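Local coordinates for protein ketosynthase (Streptomyces sp. MSC090213JE08, PDB 6KXD) that forms part of the ketosynthase/chain length factor of a highly reducing type II polyketide synthase that makes ishigamide, probably acting in 3-oxoacyl-[acyl-carrier-protein] synthesis, at residues Ala268-Ala273 with His304-Ala309; Leu356-Asp361 with Val366-Leu371. One frame throughout, in Å; residues are numbered along the deposited sequence.

In the fold
Both contacts belong to one layered unit in the C-terminal half of the chain, their centres 10 Å apart. Contact 1 comes first in sequence and pairs helices 265-280 and 298-310; contact 2 follows and is the hairpin of strands 354-360 and 365-373, flanked by strands 287-291 and 250-259. The two helices lie across the hairpin face that carries Leu356, Cys358 and Val360. Val269 CG1 meets Cys358 SG at 3.5 Å, while Leu307 CD2 reaches Leu356 CD2 at 3.7 Å. Contact 2 lies nearer the chain's centre, consistent with the thiolase fold, in which helices cover the outer faces of the two sheets.

Contact 1 (Ala268-Ala273 with His304-Ala309); sequences AVTACA and HEALAA
Val269 and Ala306 form the apolar part of this helix-helix contact. The CG1 methyl of Val269 lies 4.0 Å from Ala306 CB, and the same methyl approaches CG of Leu307 at 4.4 Å. With CG1 trans to the backbone N (chi1 170°), that branch is turned into the groove between the helices, where it can serve both neighbours. Ala306 points its single methyl at the partner helix, and this small residue lets the backbones come close, Thr270 CA standing 5.8 Å from Ala306 CA. The two helical segments cross at -43° with their axes 9.0 Å apart, running broadly in the same direction. Such packing fits the helical layer that covers a sheet in the thiolase fold. Here the helices are 265-280 and 298-310, and Val269 and Leu307 both also reach down to Cys358 on the strands beneath.

The polar part lies at Thr270. Its OG1 sits over the Ala306 methyl, 3.4 Å from CB, in a van der Waals contact, while its hydrogen bond is made within its own helix to the carbonyl of Gly266, one turn back. A water donates to Thr270 OG1 over 3.0 Å. That water also lies beside Ala306 O, but so close that a bridge between the helices through it remains doubtful.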
loop_
_atom_site.group_PDB
_atom_site.type_symbol
_atom_site.label_atom_id
_atom_site.label_comp_id
_atom_site.label_asym_id
_atom_site.label_seq_id
_atom_site.Cartn_x
_atom_site.Cartn_y
_atom_site.Cartn_z
ATOM N N ALA B 268 1.240 -10.140 22.012
ATOM C CA ALA B 268 0.477 -9.649 20.866
ATOM C C ALA B 268 0.054 -10.811 19.967
ATOM O O ALA B 268 -1.041 -10.786 19.406
ATOM C CB ALA B 268 1.291 -8.661 20.093
ATOM N N VAL B 269 0.972 -11.752 19.751
ATOM C CA VAL B 269 0.669 -12.929 18.946
ATOM C C VAL B 269 -0.463 -13.708 19.620
ATOM O O VAL B 269 -1.394 -14.113 18.983
ATOM C CB VAL B 269 1.880 -13.842 18.770
ATOM C CG1 VAL B 269 1.476 -15.165 18.155
ATOM C CG2 VAL B 269 2.992 -13.177 17.954
ATOM N N THR B 270 -0.305 -13.954 20.912
ATOM C CA THR B 270 -1.340 -14.658 21.700
ATOM C C THR B 270 -2.697 -13.980 21.563
ATOM O O THR B 270 -3.668 -14.654 21.238
ATOM C CB THR B 270 -0.928 -14.807 23.167
ATOM O OG1 THR B 270 0.294 -15.545 23.159
ATOM C CG2 THR B 270 -2.008 -15.478 23.993
ATOM N N ALA B 271 -2.751 -12.656 21.718
ATOM C CA ALA B 271 -3.993 -11.944 21.689
ATOM C C ALA B 271 -4.583 -11.999 20.290
ATOM O O ALA B 271 -5.764 -12.184 20.116
ATOM C CB ALA B 271 -3.828 -10.513 22.139
ATOM N N CYS B 272 -3.714 -11.813 19.292
ATOM C CA CYS B 272 -4.136 -11.825 17.934
ATOM C C CYS B 272 -4.724 -13.185 17.534
ATOM O O CYS B 272 -5.787 -13.243 16.937
ATOM C CB CYS B 272 -2.946 -11.491 17.047
ATOM S SG CYS B 272 -3.493 -11.002 15.399
ATOM N N ALA B 273 -4.026 -14.265 17.893
ATOM C CA ALA B 273 -4.424 -15.636 17.561
ATOM C C ALA B 273 -5.744 -15.955 18.269
ATOM O O ALA B 273 -6.676 -16.469 17.680
ATOM C CB ALA B 273 -3.350 -16.604 17.934
ATOM N N HIS B 304 6.885 -18.133 18.166
ATOM C CA HIS B 304 6.979 -19.542 18.252
ATOM C C HIS B 304 6.568 -20.000 19.660
ATOM O O HIS B 304 5.794 -20.944 19.779
ATOM C CB HIS B 304 8.365 -20.072 17.889
ATOM C CG HIS B 304 8.382 -21.563 17.932
ATOM N ND1 HIS B 304 7.984 -22.337 16.848
ATOM C CD2 HIS B 304 8.640 -22.424 18.941
ATOM C CE1 HIS B 304 8.056 -23.613 17.170
ATOM N NE2 HIS B 304 8.446 -23.690 18.454
ATOM N N GLU B 305 7.101 -19.355 20.691
ATOM C CA GLU B 305 6.741 -19.743 22.094
ATOM C C GLU B 305 5.236 -19.563 22.329
ATOM O O GLU B 305 4.588 -20.383 22.966
ATOM C CB GLU B 305 7.556 -18.955 23.128
ATOM C CG GLU B 305 9.013 -19.377 23.200
ATOM C CD GLU B 305 9.214 -20.888 23.300
ATOM O OE1 GLU B 305 9.483 -21.536 22.249
ATOM O OE2 GLU B 305 9.074 -21.423 24.422
ATOM N N ALA B 306 4.678 -18.462 21.836
ATOM C CA ALA B 306 3.259 -18.138 22.011
ATOM C C ALA B 306 2.390 -19.221 21.359
ATOM O O ALA B 306 1.418 -19.654 21.941
ATOM C CB ALA B 306 2.946 -16.773 21.469
ATOM N N LEU B 307 2.701 -19.618 20.121
ATOM C CA LEU B 307 1.906 -20.603 19.428
ATOM C C LEU B 307 2.104 -22.000 20.017
ATOM O O LEU B 307 1.179 -22.778 20.043
ATOM C CB LEU B 307 2.285 -20.615 17.939
ATOM C CG LEU B 307 1.684 -19.454 17.177
ATOM C CD1 LEU B 307 2.270 -19.399 15.780
ATOM C CD2 LEU B 307 0.164 -19.569 17.131
ATOM N N ALA B 308 3.311 -22.275 20.496
ATOM C CA ALA B 308 3.650 -23.573 21.018
ATOM C C ALA B 308 2.803 -23.804 22.261
ATOM O O ALA B 308 2.575 -24.924 22.633
ATOM C CB ALA B 308 5.125 -23.663 21.328
ATOM N N ALA B 309 2.359 -22.725 22.895
ATOM C CA ALA B 309 1.469 -22.838 24.083
ATOM C C ALA B 309 -0.024 -22.846 23.712
ATOM O O ALA B 309 -0.862 -23.366 24.428
ATOM C CB ALA B 309 1.760 -21.697 24.999
HETATM O O HOH W 1 0.258 -18.460 23.796
#

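Contact 2 (Leu356-Asp361 with Val366-Leu371); sequences LVCAVD and VAVAVL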
loop_
_atom_site.group_PDB
_atom_site.type_symbol
_atom_site.label_atom_id
_atom_site.label_comp_id
_atom_site.label_asym_id
_atom_site.label_seq_id
_atom_site.Cartn_x
_atom_site.Cartn_y
_atom_site.Cartn_z
ATOM N N LEU B 356 -3.907 -22.373 11.156
ATOM C CA LEU B 356 -3.613 -21.050 11.671
ATOM C C LEU B 356 -2.247 -20.647 11.120
ATOM O O LEU B 356 -1.279 -21.425 11.232
ATOM C CB LEU B 356 -3.548 -21.090 13.196
ATOM C CG LEU B 356 -3.423 -19.751 13.907
ATOM C CD1 LEU B 356 -4.083 -19.817 15.268
ATOM C CD2 LEU B 356 -1.963 -19.392 14.100
ATOM N N VAL B 357 -2.170 -19.445 10.558
ATOM C CA VAL B 357 -0.888 -18.893 10.105
ATOM C C VAL B 357 -0.686 -17.577 10.854
ATOM O O VAL B 357 -1.607 -16.871 11.094
ATOM C CB VAL B 357 -0.820 -18.713 8.580
ATOM C CG1 VAL B 357 -1.095 -20.017 7.878
ATOM C CG2 VAL B 357 -1.720 -17.623 8.065
ATOM N N CYS B 358 0.535 -17.325 11.297
ATOM C CA CYS B 358 0.796 -16.207 12.123
ATOM C C CYS B 358 2.076 -15.564 11.575
ATOM O O CYS B 358 3.016 -16.281 11.170
ATOM C CB CYS B 358 1.029 -16.663 13.573
ATOM S SG CYS B 358 1.398 -15.231 14.608
ATOM N N ALA B 359 2.132 -14.238 11.579
ATOM C CA ALA B 359 3.372 -13.557 11.242
ATOM C C ALA B 359 3.535 -12.325 12.116
ATOM O O ALA B 359 2.564 -11.764 12.579
ATOM C CB ALA B 359 3.408 -13.164 9.801
ATOM N N VAL B 360 4.815 -11.973 12.301
ATOM C CA VAL B 360 5.261 -10.776 13.009
ATOM C C VAL B 360 6.287 -10.068 12.138
ATOM O O VAL B 360 7.040 -10.664 11.446
ATOM C CB VAL B 360 5.850 -11.125 14.388
ATOM C CG1 VAL B 360 4.782 -11.802 15.206
ATOM C CG2 VAL B 360 7.090 -12.016 14.296
ATOM N N ASP B 361 6.237 -8.753 12.199
ATOM C CA ASP B 361 7.052 -7.963 11.375
ATOM C C ASP B 361 7.843 -7.033 12.285
ATOM O O ASP B 361 7.385 -6.647 13.383
ATOM C CB ASP B 361 6.188 -7.257 10.347
ATOM C CG ASP B 361 7.023 -6.473 9.355
ATOM O OD1 ASP B 361 7.735 -7.135 8.574
ATOM O OD2 ASP B 361 6.977 -5.220 9.408
ATOM N N VAL B 366 1.434 -7.602 13.935
ATOM C CA VAL B 366 1.180 -8.981 14.089
ATOM C C VAL B 366 -0.108 -9.319 13.324
ATOM O O VAL B 366 -1.046 -8.534 13.261
ATOM C CB VAL B 366 1.067 -9.329 15.588
ATOM C CG1 VAL B 366 0.657 -10.773 15.777
ATOM C CG2 VAL B 366 2.392 -9.022 16.307
ATOM N N ALA B 367 -0.109 -10.460 12.655
ATOM C CA ALA B 367 -1.335 -10.900 11.977
ATOM C C ALA B 367 -1.456 -12.423 12.068
ATOM O O ALA B 367 -0.462 -13.187 12.063
ATOM C CB ALA B 367 -1.333 -10.403 10.563
ATOM N N VAL B 368 -2.724 -12.866 12.125
ATOM C CA VAL B 368 -3.043 -14.220 12.213
ATOM C C VAL B 368 -4.205 -14.493 11.273
ATOM O O VAL B 368 -5.124 -13.703 11.233
ATOM C CB VAL B 368 -3.405 -14.619 13.652
ATOM C CG1 VAL B 368 -3.924 -16.045 13.699
ATOM C CG2 VAL B 368 -2.232 -14.446 14.596
ATOM N N ALA B 369 -4.114 -15.602 10.532
ATOM C CA ALA B 369 -5.246 -16.063 9.765
ATOM C C ALA B 369 -5.618 -17.473 10.207
ATOM O O ALA B 369 -4.752 -18.347 10.369
ATOM C CB ALA B 369 -4.997 -16.016 8.277
ATOM N N VAL B 370 -6.935 -17.708 10.247
ATOM C CA VAL B 370 -7.492 -19.045 10.532
ATOM C C VAL B 370 -8.214 -19.542 9.279
ATOM O O VAL B 370 -9.037 -18.825 8.698
ATOM C CB VAL B 370 -8.417 -18.993 11.753
ATOM C CG1 VAL B 370 -9.061 -20.336 12.047
ATOM C CG2 VAL B 370 -7.668 -18.503 12.968
ATOM N N LEU B 371 -7.793 -20.707 8.800
ATOM C CA LEU B 371 -8.353 -21.298 7.564
ATOM C C LEU B 371 -9.046 -22.604 7.927
ATOM O O LEU B 371 -8.616 -23.292 8.838
ATOM C CB LEU B 371 -7.238 -21.635 6.596
ATOM C CG LEU B 371 -6.265 -20.490 6.285
ATOM C CD1 LEU B 371 -5.151 -20.993 5.388
ATOM C CD2 LEU B 371 -6.975 -19.338 5.630
#
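Val357 and Ala369 form a hydrogen-bonded antiparallel pair, with Val357 N 2.8 Å from Ala369 O and the return bond from Ala369 N to Val357 O at 2.9 Å. Ala359 and Ala367 repeat the pattern: Ala359 N donates to Ala367 O almost straight along the carbonyl direction, and Ala367 N answers to Ala359 O. On this face the side chains are small, and Val357 CG2 rests on Ala369 CB.

The non-hydrogen-bonded positions put Leu356, Cys358 and Val360 opposite Val370, Val368 and Val366. Leu356 and Val368 meet diagonally, Leu356 CG 3.7 Å from Val368 CG1. Val368 spreads its other methyl, CG2, to Cys358 SG at 3.7 Å; with the sulfur trans to its backbone N (chi1 179°), it runs along its own strand toward Val360, and the methyl comes up beside it. Val360 and Val366 lie alongside each other, Val360 CG1 and Val366 CG2 3.8 Å apart. Shortening Leu356 to an alanine removes CG and its methyls, which would probably leave Val368 CG1 without its apolar partner across the strands and open a gap next to Leu307.

Farther out, strands 287-291 and 250-259 bond to the outer edges of this hairpin, and Gln336 donates to Cys358 O. Beyond the strand end, Arg178 is bonded to both Val360 O and Asp361 OD1. The hairpin is thus fixed by backbone bonds in its plane and by purely apolar side-chain contacts between its strands.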